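Local coordinates for SusD family protein (Bacteroides uniformis, PDB 7KV1) that probably binds beta-glucans at the cell surface of a human gut bacterium, as a SusD-family protein with a tetratricopeptide-repeat fold, at residues 235-240 with 254-259; 195-200 with 247-252. One frame throughout, in Å; residues are numbered along the deposited sequence.

Contact 1: 235-240 with 254-259; sequences MVYAEM and LGYMKE. With EDO (1,2-ethanediol), chain D.
Met257 packs against Met235 and Ala238 where two consecutive helices, 230-244 and 250-262, fold back on each other as an antiparallel helical hairpin, consistent with the tetratricopeptide-repeat character of the SusD family. The segment axes approach to 9.4 Å at 145° between their N-to-C directions. One flank is rich in sulfur, and all three of its residues are buried. Met257 bends at both chi2 and chi3, which brings its terminal methyl round to the partner helix; SD of Met235 then lies 3.7 Å from SD of Met257, and CE of Met257 is equally near that sulfur. The two methionine chains cross at about a right angle. The small Ala238 completes this cluster, its CB 4.0 Å from CE of Met257, and Asn414 of helix 408-420 covers the same flank.

The tyrosine flank packs as closely but reaches the solvent side at the partly exposed Tyr256. Tyr256 presents its edge to a face of the buried Tyr237 in a T-shaped pair, with centroids 5.1 Å apart and planes at 82°. With CG anti to the backbone N (chi1 -175°), Tyr237 swings its ring toward helix 250-262, where CE2 of Tyr256 sits above its rim. No hydrogen bond joins the segments. Glu239 instead faces other partners, among them Asn157 and Tyr406, and its OE2 accepts a hydrogen bond of 2.6 Å from O2 of a 1,2-ethanediol that probably came from the crystallisation medium.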
# COMPACT_ATOMS: atom_id res chain seq x y z
N MET A 235 1.02 -6.04 11.03
CA MET A 235 0.28 -5.81 9.77
C MET A 235 1.17 -6.22 8.59
O MET A 235 0.67 -6.81 7.64
CB MET A 235 -0.20 -4.36 9.69
CG MET A 235 -1.25 -4.04 10.77
SD MET A 235 -2.76 -5.07 10.64
CE MET A 235 -3.54 -4.44 9.15
N VAL A 236 2.45 -5.93 8.64
CA VAL A 236 3.39 -6.38 7.57
C VAL A 236 3.43 -7.91 7.58
O VAL A 236 3.37 -8.56 6.50
CB VAL A 236 4.79 -5.77 7.74
CG1 VAL A 236 5.74 -6.37 6.70
CG2 VAL A 236 4.76 -4.25 7.61
N TYR A 237 3.50 -8.48 8.78
CA TYR A 237 3.60 -9.95 8.96
C TYR A 237 2.37 -10.59 8.28
O TYR A 237 2.55 -11.48 7.46
CB TYR A 237 3.72 -10.33 10.44
CG TYR A 237 3.94 -11.80 10.68
CD1 TYR A 237 5.22 -12.32 10.64
CD2 TYR A 237 2.89 -12.67 10.89
CE1 TYR A 237 5.46 -13.66 10.85
CE2 TYR A 237 3.11 -14.01 11.11
CZ TYR A 237 4.41 -14.50 11.14
OH TYR A 237 4.65 -15.82 11.34
N ALA A 238 1.17 -10.13 8.63
CA ALA A 238 -0.10 -10.64 8.09
C ALA A 238 -0.08 -10.46 6.58
O ALA A 238 -0.39 -11.40 5.87
CB ALA A 238 -1.27 -9.94 8.72
N GLU A 239 0.28 -9.27 6.11
CA GLU A 239 0.31 -8.95 4.67
C GLU A 239 1.20 -9.95 3.94
O GLU A 239 0.75 -10.51 2.92
CB GLU A 239 0.85 -7.53 4.46
CG GLU A 239 0.97 -7.20 2.99
CD GLU A 239 1.36 -5.76 2.76
OE1 GLU A 239 0.72 -4.88 3.40
OE2 GLU A 239 2.29 -5.54 1.97
N MET A 240 2.41 -10.18 4.45
CA MET A 240 3.36 -11.05 3.74
C MET A 240 2.88 -12.50 3.77
O MET A 240 2.95 -13.18 2.72
CB MET A 240 4.74 -10.95 4.37
CG MET A 240 5.37 -9.62 4.09
SD MET A 240 7.09 -9.52 4.65
CE MET A 240 7.82 -10.99 3.93
N LEU A 254 -2.89 -14.69 12.64
CA LEU A 254 -4.21 -14.51 13.31
C LEU A 254 -4.00 -14.06 14.75
O LEU A 254 -4.61 -13.09 15.16
CB LEU A 254 -4.97 -15.82 13.25
CG LEU A 254 -6.36 -15.82 13.88
CD1 LEU A 254 -7.15 -14.61 13.40
CD2 LEU A 254 -7.06 -17.12 13.51
N GLY A 255 -3.11 -14.74 15.46
CA GLY A 255 -2.72 -14.37 16.84
C GLY A 255 -2.33 -12.91 16.92
O GLY A 255 -2.85 -12.20 17.80
N TYR A 256 -1.53 -12.42 15.99
CA TYR A 256 -1.07 -11.00 16.02
C TYR A 256 -2.25 -10.07 15.77
O TYR A 256 -2.33 -9.04 16.46
CB TYR A 256 0.06 -10.76 15.02
CG TYR A 256 1.35 -11.48 15.32
CD1 TYR A 256 1.80 -11.64 16.62
CD2 TYR A 256 2.14 -11.99 14.31
CE1 TYR A 256 2.98 -12.30 16.91
CE2 TYR A 256 3.35 -12.62 14.58
CZ TYR A 256 3.77 -12.78 15.89
OH TYR A 256 4.95 -13.42 16.20
N MET A 257 -3.11 -10.41 14.81
CA MET A 257 -4.33 -9.61 14.54
C MET A 257 -5.21 -9.58 15.81
O MET A 257 -5.63 -8.47 16.17
CB MET A 257 -5.11 -10.14 13.34
CG MET A 257 -4.31 -10.13 12.06
SD MET A 257 -3.77 -8.52 11.51
CE MET A 257 -2.14 -8.37 12.25
N LYS A 258 -5.42 -10.72 16.48
CA LYS A 258 -6.24 -10.78 17.73
C LYS A 258 -5.61 -9.98 18.87
O LYS A 258 -6.38 -9.45 19.66
CB LYS A 258 -6.49 -12.23 18.14
CG LYS A 258 -7.54 -12.88 17.26
CD LYS A 258 -7.59 -14.38 17.36
CE LYS A 258 -8.25 -14.90 18.61
NZ LYS A 258 -8.35 -16.37 18.47
N GLU A 259 -4.28 -9.87 18.94
CA GLU A 259 -3.66 -8.95 19.94
C GLU A 259 -4.14 -7.52 19.67
O GLU A 259 -4.33 -6.80 20.62
CB GLU A 259 -2.14 -8.91 19.90
CG GLU A 259 -1.48 -10.23 20.20
CD GLU A 259 0.05 -10.11 20.24
OE1 GLU A 259 0.56 -9.11 20.79
OE2 GLU A 259 0.70 -11.02 19.68
C1 EDO D . 4.00 -3.71 -0.84
O1 EDO D . 4.82 -2.56 -0.68
C2 EDO D . 2.59 -3.47 -0.44
O2 EDO D . 2.48 -3.15 0.95

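Contact 2: 195-200 with 247-252; sequences ELEAVI and ESRFSK
OE2 of Glu197 is gripped by three groups: NE of Arg249, NZ of Lys252 and the hydroxyl of Tyr237 on helix 230-244. The shortest of the cross-segment bonds is the one from NE of Arg249 to OE2 of Glu197, 2.8 Å long and nearly straight at 165°. The oxygen lies in the guanidinium plane, whereas NE meets it from above the carboxylate plane, and the two flat groups are twisted by 47°. That twist goes with an uneven pairing, since the second contact, NH2 of Arg249 to OE1 of Glu197, stretches to 3.3 Å and is weak. Lys252 reaches over with an almost fully extended chain, its CG anti to the backbone N (chi1 -167°), and adds a weak bond of 3.2 Å from NZ to OE2 of Glu197. Two cations beside one carboxylate would probably stabilise its charged form. Arg249 stands at the N-cap position of helix 250-262, and its NH1 makes a further salt bridge to Asp246. Without the guanidinium of Arg249, as with an alanine here, the carboxylate of Glu197 would probably lose its short, straight bond and be freer to turn, and Asp246 would lose one salt-bridge partner. The arrangement is a surface salt-bridge network between helices, here linking helix 185-201 to the start of helix 250-262 in an alpha-helical scaffold of the SusD type.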
# COMPACT_ATOMS: atom_id res chain seq x y z
N GLU A 195 13.38 -12.64 9.14
CA GLU A 195 13.91 -11.36 9.66
C GLU A 195 12.79 -10.68 10.47
O GLU A 195 13.05 -10.24 11.64
CB GLU A 195 14.53 -10.55 8.50
CG GLU A 195 14.96 -9.13 8.84
CD GLU A 195 16.11 -8.95 9.84
OE1 GLU A 195 16.60 -9.95 10.36
OE2 GLU A 195 16.46 -7.79 10.13
N LEU A 196 11.56 -10.67 9.95
CA LEU A 196 10.43 -9.98 10.62
C LEU A 196 10.09 -10.72 11.92
O LEU A 196 9.84 -10.07 12.93
CB LEU A 196 9.25 -9.91 9.66
CG LEU A 196 8.04 -9.14 10.17
CD1 LEU A 196 8.43 -7.78 10.72
CD2 LEU A 196 6.99 -9.03 9.07
N GLU A 197 10.09 -12.04 11.90
CA GLU A 197 9.89 -12.86 13.12
C GLU A 197 10.93 -12.50 14.19
O GLU A 197 10.54 -12.27 15.33
CB GLU A 197 9.88 -14.32 12.72
CG GLU A 197 8.55 -14.71 12.10
CD GLU A 197 8.43 -16.14 11.67
OE1 GLU A 197 9.49 -16.76 11.47
OE2 GLU A 197 7.28 -16.64 11.50
N ALA A 198 12.21 -12.39 13.84
CA ALA A 198 13.26 -11.94 14.79
C ALA A 198 12.93 -10.54 15.33
O ALA A 198 13.04 -10.31 16.57
CB ALA A 198 14.63 -12.01 14.17
N VAL A 199 12.51 -9.62 14.48
CA VAL A 199 12.15 -8.25 14.96
C VAL A 199 10.97 -8.34 15.94
O VAL A 199 11.03 -7.76 17.03
CB VAL A 199 11.88 -7.31 13.78
CG1 VAL A 199 11.19 -6.02 14.21
CG2 VAL A 199 13.16 -7.01 13.02
N ILE A 200 9.91 -9.04 15.56
CA ILE A 200 8.67 -9.14 16.39
C ILE A 200 9.00 -9.85 17.73
O ILE A 200 8.58 -9.35 18.82
CB ILE A 200 7.57 -9.84 15.56
CG1 ILE A 200 7.04 -8.88 14.49
CG2 ILE A 200 6.45 -10.38 16.46
CD1 ILE A 200 6.14 -9.53 13.45
N GLU A 247 0.35 -21.07 4.52
CA GLU A 247 -0.59 -21.68 5.51
C GLU A 247 0.12 -21.98 6.84
O GLU A 247 -0.54 -21.85 7.86
CB GLU A 247 -1.15 -22.98 4.97
CG GLU A 247 -1.90 -22.82 3.67
CD GLU A 247 -2.42 -24.17 3.23
OE1 GLU A 247 -3.04 -24.84 4.10
OE2 GLU A 247 -2.12 -24.57 2.08
N SER A 248 1.39 -22.35 6.81
CA SER A 248 2.17 -22.67 8.03
C SER A 248 2.15 -21.48 8.99
O SER A 248 2.33 -21.72 10.21
CB SER A 248 3.59 -23.11 7.74
OG SER A 248 4.41 -22.00 7.47
N ARG A 249 1.90 -20.27 8.52
CA ARG A 249 1.96 -19.08 9.41
C ARG A 249 0.61 -18.40 9.62
O ARG A 249 0.61 -17.35 10.28
CB ARG A 249 3.02 -18.12 8.85
CG ARG A 249 4.44 -18.55 9.20
CD ARG A 249 5.44 -17.56 8.66
NE ARG A 249 6.84 -17.82 9.03
CZ ARG A 249 7.76 -18.46 8.29
NH1 ARG A 249 7.45 -18.97 7.11
NH2 ARG A 249 9.01 -18.54 8.71
N PHE A 250 -0.51 -18.96 9.13
CA PHE A 250 -1.84 -18.32 9.23
C PHE A 250 -2.24 -18.16 10.71
O PHE A 250 -2.68 -17.09 11.10
CB PHE A 250 -2.92 -19.09 8.47
CG PHE A 250 -2.91 -18.95 6.97
CD1 PHE A 250 -1.97 -18.16 6.32
CD2 PHE A 250 -3.83 -19.64 6.22
CE1 PHE A 250 -1.96 -18.07 4.94
CE2 PHE A 250 -3.82 -19.55 4.83
CZ PHE A 250 -2.87 -18.77 4.19
N SER A 251 -2.10 -19.21 11.51
CA SER A 251 -2.45 -19.16 12.96
C SER A 251 -1.63 -18.10 13.70
O SER A 251 -2.18 -17.39 14.55
CB SER A 251 -2.28 -20.53 13.58
OG SER A 251 -3.23 -21.41 12.99
N LYS A 252 -0.33 -18.01 13.45
CA LYS A 252 0.49 -16.98 14.11
C LYS A 252 0.01 -15.60 13.66
O LYS A 252 -0.12 -14.71 14.50
CB LYS A 252 1.96 -17.23 13.78
CG LYS A 252 2.96 -16.46 14.60
CD LYS A 252 4.31 -17.14 14.52
CE LYS A 252 5.45 -16.23 14.91
NZ LYS A 252 6.75 -16.86 14.60

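Following the chain from the N terminus, helix 185-201 comes first, then helix 230-244, then helix 250-262, and the segments alternate in the order 195-200, 235-240, 247-252, 254-259, so the two contacts cross. Contact 2 closes the longer excursion, 46 residues that include the unmodelled stretch 212-219 and all of helix 230-244; contact 1 closes only 13 residues, through the turn between helices 230-244 and 250-262. Both use helix 250-262, contact 2 at its start and contact 1 farther along. With centres 8 Å apart they meet directly, the hydroxyl of Tyr256 packing on Ile200, and together they join three successive helices into one bundle.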